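Local coordinates for protein ADP-ribosylglycohydrolase (Thermus thermophilus, PDB 2YZV) that is an all-helical member of the ADP-ribosylglycohydrolase family and carries two magnesium ions that share a carboxylate ligand, at residues H48-P51 with W55-D58; L188-F193 with G208-A213; P200-V205 with G223-A228. All coordinates share one frame; numbering follows the deposited sequence.

Contact 1: H48-P51 with W55-D58; sequences HRLP and WTDD. With MG (magnesium ion), chain C.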
loop_
_atom_site.group_PDB
_atom_site.type_symbol
_atom_site.label_atom_id
_atom_site.label_comp_id
_atom_site.label_asym_id
_atom_site.label_seq_id
_atom_site.Cartn_x
_atom_site.Cartn_y
_atom_site.Cartn_z
ATOM N N HIS A 48 1.120 -19.166 -5.554
ATOM C CA HIS A 48 2.472 -19.333 -5.037
ATOM C C HIS A 48 2.512 -20.299 -3.858
ATOM O O HIS A 48 3.535 -20.419 -3.182
ATOM C CB HIS A 48 3.045 -17.978 -4.620
ATOM C CG HIS A 48 3.081 -16.974 -5.730
ATOM N ND1 HIS A 48 3.739 -17.205 -6.919
ATOM C CD2 HIS A 48 2.528 -15.743 -5.838
ATOM C CE1 HIS A 48 3.590 -16.160 -7.712
ATOM N NE2 HIS A 48 2.858 -15.258 -7.081
ATOM N N ARG A 49 1.398 -20.991 -3.622
ATOM C CA ARG A 49 1.301 -21.954 -2.530
ATOM C C ARG A 49 1.934 -21.424 -1.251
ATOM O O ARG A 49 2.747 -22.098 -0.621
ATOM C CB ARG A 49 1.979 -23.273 -2.924
ATOM C CG ARG A 49 1.021 -24.363 -3.376
ATOM C CD ARG A 49 -0.051 -24.593 -2.320
ATOM N NE ARG A 49 0.517 -24.554 -0.975
ATOM C CZ ARG A 49 -0.199 -24.563 0.144
ATOM N NH1 ARG A 49 -1.524 -24.615 0.088
ATOM N NH2 ARG A 49 0.410 -24.502 1.321
ATOM N N LEU A 50 1.549 -20.214 -0.865
ATOM C CA LEU A 50 2.105 -19.591 0.328
ATOM C C LEU A 50 1.629 -20.179 1.649
ATOM O O LEU A 50 0.493 -20.646 1.769
ATOM C CB LEU A 50 1.781 -18.095 0.328
ATOM C CG LEU A 50 2.352 -17.261 -0.817
ATOM C CD1 LEU A 50 1.831 -15.835 -0.724
ATOM C CD2 LEU A 50 3.869 -17.285 -0.750
ATOM N N PRO A 51 2.511 -20.185 2.661
ATOM C CA PRO A 51 2.112 -20.712 3.968
ATOM C C PRO A 51 1.135 -19.670 4.512
ATOM O O PRO A 51 1.123 -18.525 4.047
ATOM C CB PRO A 51 3.415 -20.707 4.763
ATOM C CG PRO A 51 4.469 -20.854 3.718
ATOM C CD PRO A 51 3.967 -19.973 2.598
ATOM N N TRP A 55 3.376 -13.262 2.889
ATOM C CA TRP A 55 3.026 -12.243 1.915
ATOM C C TRP A 55 3.880 -12.287 0.647
ATOM O O TRP A 55 4.709 -13.184 0.475
ATOM C CB TRP A 55 3.098 -10.864 2.583
ATOM C CG TRP A 55 3.999 -10.836 3.779
ATOM C CD1 TRP A 55 3.633 -10.956 5.094
ATOM C CD2 TRP A 55 5.424 -10.713 3.770
ATOM N NE1 TRP A 55 4.747 -10.912 5.901
ATOM C CE2 TRP A 55 5.858 -10.763 5.114
ATOM C CE3 TRP A 55 6.379 -10.565 2.755
ATOM C CZ2 TRP A 55 7.211 -10.671 5.470
ATOM C CZ3 TRP A 55 7.724 -10.474 3.108
ATOM C CH2 TRP A 55 8.124 -10.528 4.457
ATOM N N THR A 56 3.683 -11.309 -0.233
ATOM C CA THR A 56 4.392 -11.272 -1.512
ATOM C C THR A 56 5.378 -10.120 -1.689
ATOM O O THR A 56 5.918 -9.590 -0.718
ATOM C CB THR A 56 3.380 -11.211 -2.663
ATOM O OG1 THR A 56 2.776 -9.910 -2.696
ATOM C CG2 THR A 56 2.285 -12.253 -2.457
ATOM N N ASP A 57 5.608 -9.737 -2.944
ATOM C CA ASP A 57 6.530 -8.650 -3.249
ATOM C C ASP A 57 6.031 -7.303 -2.738
ATOM O O ASP A 57 6.821 -6.374 -2.559
ATOM C CB ASP A 57 6.798 -8.577 -4.761
ATOM C CG ASP A 57 5.540 -8.355 -5.575
ATOM O OD1 ASP A 57 4.926 -7.274 -5.456
ATOM O OD2 ASP A 57 5.165 -9.265 -6.344
ATOM N N ASP A 58 4.728 -7.195 -2.499
ATOM C CA ASP A 58 4.152 -5.954 -1.991
ATOM C C ASP A 58 4.811 -5.629 -0.658
ATOM O O ASP A 58 5.403 -4.561 -0.475
ATOM C CB ASP A 58 2.644 -6.104 -1.760
ATOM C CG ASP A 58 1.882 -6.414 -3.030
ATOM O OD1 ASP A 58 2.225 -7.399 -3.711
ATOM O OD2 ASP A 58 0.926 -5.674 -3.340
HETATM MG MG MG C . 2.182 -9.119 -4.594
#
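At the edge of the magnesium site, Leu50 from the loop before helix 57-72 meets Thr56, a metal ligand at the start of that helix. The contact is a slight one, 106 Å² in all. The CD1 branch of Leu50 comes within 4.0 Å of Thr56 CG2, the two side chains crossing at about a right angle, and within 4.1 Å of Trp55 O. No hydrogen bond crosses; the leucine methyl meets a threonine methyl and, more loosely, a backbone carbonyl oxygen. In Thr56 a chi1 of 72° sets OG1 between the backbone N and the carbonyl carbon, on the metal side, and leaves CG2 anti to the carbonyl carbon, where Leu50 CD1 meets it.

Thr56 is the N-cap of helix 57-72. Its OG1 accepts a nearly straight (170°) but weak capping bond from Asp58 N at 3.3 Å, and the same OG1 binds magnesium at 2.1 Å and hydrogen-bonds Asp22. Asp58 supplies OD1 to the ion at 1.9 Å, so Thr56 OG1 and Asp58 OD1, 2.8 Å apart, are neighbours as ligands and not as a hydrogen-bonded pair. The other carboxylate oxygen, Asp58 OD2, hydrogen-bonds Thr254 OG1, and Asp253 contributes a further ligand. Asp57 stays outside the inner shell: its OD1 is 3.4 Å from the ion, too far for a metal bond.

Contact 2: L188-F193 with G208-A213; sequences LALEPF and GGFWEA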
loop_
_atom_site.group_PDB
_atom_site.type_symbol
_atom_site.label_atom_id
_atom_site.label_comp_id
_atom_site.label_asym_id
_atom_site.label_seq_id
_atom_site.Cartn_x
_atom_site.Cartn_y
_atom_site.Cartn_z
ATOM N N LEU A 188 -12.885 10.065 2.137
ATOM C CA LEU A 188 -13.546 9.754 0.874
ATOM C C LEU A 188 -13.891 10.984 0.037
ATOM O O LEU A 188 -13.996 10.891 -1.181
ATOM C CB LEU A 188 -14.810 8.928 1.138
ATOM C CG LEU A 188 -14.552 7.597 1.850
ATOM C CD1 LEU A 188 -15.881 6.920 2.170
ATOM C CD2 LEU A 188 -13.681 6.701 0.968
ATOM N N ALA A 189 -14.049 12.139 0.681
ATOM C CA ALA A 189 -14.379 13.358 -0.048
ATOM C C ALA A 189 -13.191 13.844 -0.880
ATOM O O ALA A 189 -13.376 14.543 -1.875
ATOM C CB ALA A 189 -14.843 14.445 0.921
ATOM N N LEU A 190 -11.976 13.478 -0.467
ATOM C CA LEU A 190 -10.769 13.837 -1.214
ATOM C C LEU A 190 -10.789 15.292 -1.675
ATOM O O LEU A 190 -10.372 15.601 -2.791
ATOM C CB LEU A 190 -10.650 12.919 -2.437
ATOM C CG LEU A 190 -10.421 11.438 -2.108
ATOM C CD1 LEU A 190 -10.888 10.538 -3.245
ATOM C CD2 LEU A 190 -8.939 11.226 -1.822
ATOM N N GLU A 191 -11.251 16.176 -0.798
ATOM C CA GLU A 191 -11.389 17.596 -1.113
ATOM C C GLU A 191 -10.238 18.297 -1.848
ATOM O O GLU A 191 -10.469 18.989 -2.837
ATOM C CB GLU A 191 -11.735 18.369 0.163
ATOM C CG GLU A 191 -12.169 19.802 -0.081
ATOM C CD GLU A 191 -12.781 20.436 1.149
ATOM O OE1 GLU A 191 -12.090 20.514 2.188
ATOM O OE2 GLU A 191 -13.958 20.854 1.078
ATOM N N PRO A 192 -8.990 18.130 -1.388
ATOM C CA PRO A 192 -7.888 18.804 -2.087
ATOM C C PRO A 192 -7.642 18.356 -3.528
ATOM O O PRO A 192 -6.915 19.015 -4.275
ATOM C CB PRO A 192 -6.689 18.536 -1.179
ATOM C CG PRO A 192 -7.028 17.222 -0.556
ATOM C CD PRO A 192 -8.491 17.383 -0.221
ATOM N N PHE A 193 -8.252 17.246 -3.923
ATOM C CA PHE A 193 -8.075 16.726 -5.273
ATOM C C PHE A 193 -9.268 17.016 -6.179
ATOM O O PHE A 193 -9.217 16.767 -7.387
ATOM C CB PHE A 193 -7.802 15.222 -5.205
ATOM C CG PHE A 193 -6.548 14.883 -4.463
ATOM C CD1 PHE A 193 -5.303 15.106 -5.044
ATOM C CD2 PHE A 193 -6.606 14.393 -3.163
ATOM C CE1 PHE A 193 -4.128 14.848 -4.338
ATOM C CE2 PHE A 193 -5.438 14.133 -2.447
ATOM C CZ PHE A 193 -4.199 14.361 -3.034
ATOM N N GLY A 208 -15.847 10.206 -7.321
ATOM C CA GLY A 208 -16.874 9.249 -6.938
ATOM C C GLY A 208 -16.917 7.907 -7.643
ATOM O O GLY A 208 -17.843 7.123 -7.430
ATOM N N GLY A 209 -15.928 7.627 -8.483
ATOM C CA GLY A 209 -15.922 6.355 -9.179
ATOM C C GLY A 209 -15.849 5.167 -8.234
ATOM O O GLY A 209 -16.352 4.086 -8.537
ATOM N N PHE A 210 -15.242 5.374 -7.071
ATOM C CA PHE A 210 -15.076 4.309 -6.088
ATOM C C PHE A 210 -16.342 3.865 -5.350
ATOM O O PHE A 210 -16.328 2.849 -4.656
ATOM C CB PHE A 210 -14.009 4.723 -5.066
ATOM C CG PHE A 210 -14.379 5.941 -4.265
ATOM C CD1 PHE A 210 -15.205 5.831 -3.148
ATOM C CD2 PHE A 210 -13.922 7.203 -4.642
ATOM C CE1 PHE A 210 -15.573 6.961 -2.414
ATOM C CE2 PHE A 210 -14.285 8.345 -3.916
ATOM C CZ PHE A 210 -15.114 8.221 -2.797
ATOM N N TRP A 211 -17.436 4.611 -5.486
ATOM C CA TRP A 211 -18.667 4.229 -4.792
ATOM C C TRP A 211 -19.268 2.951 -5.383
ATOM O O TRP A 211 -20.073 2.273 -4.735
ATOM C CB TRP A 211 -19.700 5.364 -4.852
ATOM C CG TRP A 211 -19.293 6.639 -4.138
ATOM C CD1 TRP A 211 -19.136 7.875 -4.701
ATOM C CD2 TRP A 211 -19.062 6.811 -2.730
ATOM N NE1 TRP A 211 -18.827 8.803 -3.735
ATOM C CE2 TRP A 211 -18.777 8.179 -2.517
ATOM C CE3 TRP A 211 -19.074 5.943 -1.627
ATOM C CZ2 TRP A 211 -18.505 8.702 -1.245
ATOM C CZ3 TRP A 211 -18.803 6.467 -0.357
ATOM C CH2 TRP A 211 -18.522 7.835 -0.182
ATOM N N GLU A 212 -18.880 2.621 -6.611
ATOM C CA GLU A 212 -19.393 1.418 -7.253
ATOM C C GLU A 212 -18.426 0.262 -7.048
ATOM O O GLU A 212 -17.212 0.443 -7.111
ATOM C CB GLU A 212 -19.590 1.647 -8.750
ATOM C CG GLU A 212 -20.233 0.466 -9.446
ATOM C CD GLU A 212 -21.606 0.153 -8.883
ATOM O OE1 GLU A 212 -22.529 0.969 -9.093
ATOM O OE2 GLU A 212 -21.757 -0.899 -8.225
ATOM N N ALA A 213 -18.968 -0.927 -6.803
ATOM C CA ALA A 213 -18.137 -2.109 -6.594
ATOM C C ALA A 213 -17.422 -2.485 -7.886
ATOM O O ALA A 213 -18.028 -2.505 -8.959
ATOM C CB ALA A 213 -18.999 -3.278 -6.121
#
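Phe210 turns its CG between its own backbone N and carbonyl carbon (chi1 63°), which sends the ring toward the end of helix 184-189, where it meets Leu188. Leu188 instead places CG beside its backbone N (chi1 -60°), and its two methyls diverge: CD2 goes to Phe210 and CD1 to Trp211. The distances are 3.9 Å for Leu188 CD2 to Phe210 CE1 and 3.7 Å for Leu188 CD1 to Trp211 CH2, both approaches being oblique to the rings. One leucine therefore fills the angle between two aromatic side chains.

Those rings also pack on each other, since Phe210 CE1 stands 3.3 Å above the plane of the Trp211 ring, over its centre. Leu190 adds a further apolar touch, its CD1 lying 4.1 Å from Phe210 CE2, with the two side chains antiparallel alongside one another.

Both segments lie where helices end. Leu190, with positive phi, is the first residue beyond helix 184-189. Helix 200-209 closes in a Schellman motif with Gly208 as the C-prime residue (phi 115°), and a type I turn from Gly209 to Glu212 then presents Phe210 and Trp211 one after the other. Helix 221-234 backs the cluster through Ala233, which touches Leu188 and Trp211, and through Leu229, which touches Phe210.

No hydrogen bond crosses between the segments. The one polar atom in close approach is Leu188 O, set obliquely to the Phe210 ring and 3.3 Å from Phe210 CZ. Cohesion thus rests on van der Waals contact and on the burial of leucine and aromatic carbon, with Leu188, Leu190 and Phe210 buried and Trp211 on the solvent side.

Contact 3: P200-V205 with G223-A228; sequences PALRRV and GTLAAA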
loop_
_atom_site.group_PDB
_atom_site.type_symbol
_atom_site.label_atom_id
_atom_site.label_comp_id
_atom_site.label_asym_id
_atom_site.label_seq_id
_atom_site.Cartn_x
_atom_site.Cartn_y
_atom_site.Cartn_z
ATOM N N PRO A 200 -7.406 11.799 -16.407
ATOM C CA PRO A 200 -8.845 11.520 -16.469
ATOM C C PRO A 200 -9.328 10.305 -15.682
ATOM O O PRO A 200 -10.391 10.349 -15.060
ATOM C CB PRO A 200 -9.101 11.372 -17.969
ATOM C CG PRO A 200 -8.129 12.324 -18.558
ATOM C CD PRO A 200 -6.870 12.079 -17.751
ATOM N N ALA A 201 -8.559 9.220 -15.714
ATOM C CA ALA A 201 -8.946 8.005 -15.002
ATOM C C ALA A 201 -8.946 8.231 -13.497
ATOM O O ALA A 201 -9.848 7.777 -12.787
ATOM C CB ALA A 201 -7.999 6.863 -15.358
ATOM N N LEU A 202 -7.933 8.938 -13.009
ATOM C CA LEU A 202 -7.836 9.209 -11.583
ATOM C C LEU A 202 -8.881 10.247 -11.195
ATOM O O LEU A 202 -9.438 10.202 -10.101
ATOM C CB LEU A 202 -6.431 9.702 -11.232
ATOM C CG LEU A 202 -6.129 9.838 -9.740
ATOM C CD1 LEU A 202 -6.387 8.519 -9.034
ATOM C CD2 LEU A 202 -4.690 10.271 -9.555
ATOM N N ARG A 203 -9.153 11.177 -12.105
ATOM C CA ARG A 203 -10.151 12.208 -11.865
ATOM C C ARG A 203 -11.500 11.523 -11.634
ATOM O O ARG A 203 -12.265 11.909 -10.746
ATOM C CB ARG A 203 -10.234 13.143 -13.075
ATOM C CG ARG A 203 -11.154 14.335 -12.898
ATOM C CD ARG A 203 -11.344 15.066 -14.222
ATOM N NE ARG A 203 -10.082 15.547 -14.784
ATOM C CZ ARG A 203 -9.466 16.663 -14.403
ATOM N NH1 ARG A 203 -9.994 17.427 -13.456
ATOM N NH2 ARG A 203 -8.319 17.015 -14.969
ATOM N N ARG A 204 -11.797 10.501 -12.431
ATOM C CA ARG A 204 -13.058 9.791 -12.264
ATOM C C ARG A 204 -13.136 9.102 -10.908
ATOM O O ARG A 204 -14.216 8.984 -10.331
ATOM C CB ARG A 204 -13.274 8.768 -13.388
ATOM C CG ARG A 204 -14.205 9.284 -14.488
ATOM C CD ARG A 204 -14.509 8.223 -15.536
ATOM N NE ARG A 204 -13.385 7.977 -16.436
ATOM C CZ ARG A 204 -12.974 8.818 -17.379
ATOM N NH1 ARG A 204 -13.590 9.978 -17.562
ATOM N NH2 ARG A 204 -11.942 8.492 -18.145
ATOM N N VAL A 205 -11.993 8.651 -10.394
ATOM C CA VAL A 205 -11.980 7.991 -9.096
ATOM C C VAL A 205 -12.270 9.007 -7.996
ATOM O O VAL A 205 -13.171 8.816 -7.179
ATOM C CB VAL A 205 -10.614 7.318 -8.815
ATOM C CG1 VAL A 205 -10.557 6.824 -7.369
ATOM C CG2 VAL A 205 -10.409 6.150 -9.774
ATOM N N GLY A 223 -7.325 2.116 -10.703
ATOM C CA GLY A 223 -8.319 1.102 -10.389
ATOM C C GLY A 223 -8.069 0.428 -9.054
ATOM O O GLY A 223 -9.012 0.073 -8.338
ATOM N N THR A 224 -6.798 0.239 -8.712
ATOM C CA THR A 224 -6.452 -0.392 -7.444
ATOM C C THR A 224 -6.859 0.541 -6.311
ATOM O O THR A 224 -7.438 0.113 -5.311
ATOM C CB THR A 224 -4.944 -0.663 -7.356
ATOM O OG1 THR A 224 -4.550 -1.481 -8.466
ATOM C CG2 THR A 224 -4.601 -1.373 -6.053
ATOM N N LEU A 225 -6.550 1.822 -6.478
ATOM C CA LEU A 225 -6.909 2.812 -5.476
ATOM C C LEU A 225 -8.426 2.838 -5.312
ATOM O O LEU A 225 -8.938 2.837 -4.191
ATOM C CB LEU A 225 -6.403 4.197 -5.897
ATOM C CG LEU A 225 -6.717 5.349 -4.939
ATOM C CD1 LEU A 225 -6.115 5.072 -3.568
ATOM C CD2 LEU A 225 -6.159 6.644 -5.518
ATOM N N ALA A 226 -9.145 2.840 -6.430
ATOM C CA ALA A 226 -10.607 2.877 -6.393
ATOM C C ALA A 226 -11.205 1.659 -5.692
ATOM O O ALA A 226 -12.207 1.774 -4.984
ATOM C CB ALA A 226 -11.160 2.986 -7.812
ATOM N N ALA A 227 -10.595 0.492 -5.891
ATOM C CA ALA A 227 -11.089 -0.732 -5.267
ATOM C C ALA A 227 -10.881 -0.681 -3.759
ATOM O O ALA A 227 -11.736 -1.123 -2.985
ATOM C CB ALA A 227 -10.374 -1.950 -5.857
ATOM N N ALA A 228 -9.739 -0.146 -3.341
ATOM C CA ALA A 228 -9.437 -0.040 -1.921
ATOM C C ALA A 228 -10.386 0.965 -1.274
ATOM O O ALA A 228 -10.885 0.738 -0.173
ATOM C CB ALA A 228 -7.987 0.399 -1.722
#
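Val205 on helix 200-209 faces Ala226 on helix 221-234 with both of its methyl groups. Its chi1 of 171° puts CG1 anti to the backbone N and CG2 anti to the carbonyl carbon, so the fork opens onto the alanine: Val205 CG2 lies 3.8 Å from Ala226 CB, and Val205 CG1 lies 3.9 Å from the same methyl. The near equality of the two distances shows that Ala226 CB sits between the branches instead of under one of them. The short alanine side chain is consistent with the close backbones, 5.9 Å between Val205 CA and Ala226 CA, the nearest such pair of the two segments.

One turn back on the first helix, Leu202 meets Leu225. Both leucines adopt the same conformation, with an extended chi1 (-172° in Leu202) and a chi2 near +60°. Each chain thus leans toward the carbonyl side of its own residue before branching, and a single methyl from each completes the contact: Leu202 CD1 to Leu225 CD2 at 4.0 Å, the side chains crossing at a slant. For Leu202 this extension matters, as the bond leaving its CA does not itself aim at the partner helix.

The interface is wholly apolar, 150 Å² in all, and the two helical segments run in broadly the same direction. Outside the pair, Leu225 also packs on Val170 and Leu202 on Glu166, both of helix 162-179. Another flank of helix 221-234 meets helix 252-267, where Thr224 and Ala228 touch Val258, and Thr224 and Ala227 touch Val255; helix 221-234 is thereby packed between helix 200-209 and the helix that bears the magnesium ligands Asp253 and Thr254.

Overall arrangement
Contacts 2 and 3 form one patch, their centres 8 Å apart: both use helix 200-209, and their segments alternate along the chain. They join through a probable hydrogen bond, Gly209 N to Arg204 O (2.9 Å), and through Phe210 CB, 3.5 Å from Ala226 O. Contact 1 comes earlier in the sequence and stands apart, its centre 30 Å from that of contact 2, on the opposite side of the chain's centre, and 25 Å from that of contact 3, whose nearest atoms lie about 8 Å away. Only contact 1 supplies magnesium ligands. The side chain of Leu225 in contact 3 is about 14 Å from a magnesium ion, with helix 252-267 linking the two regions.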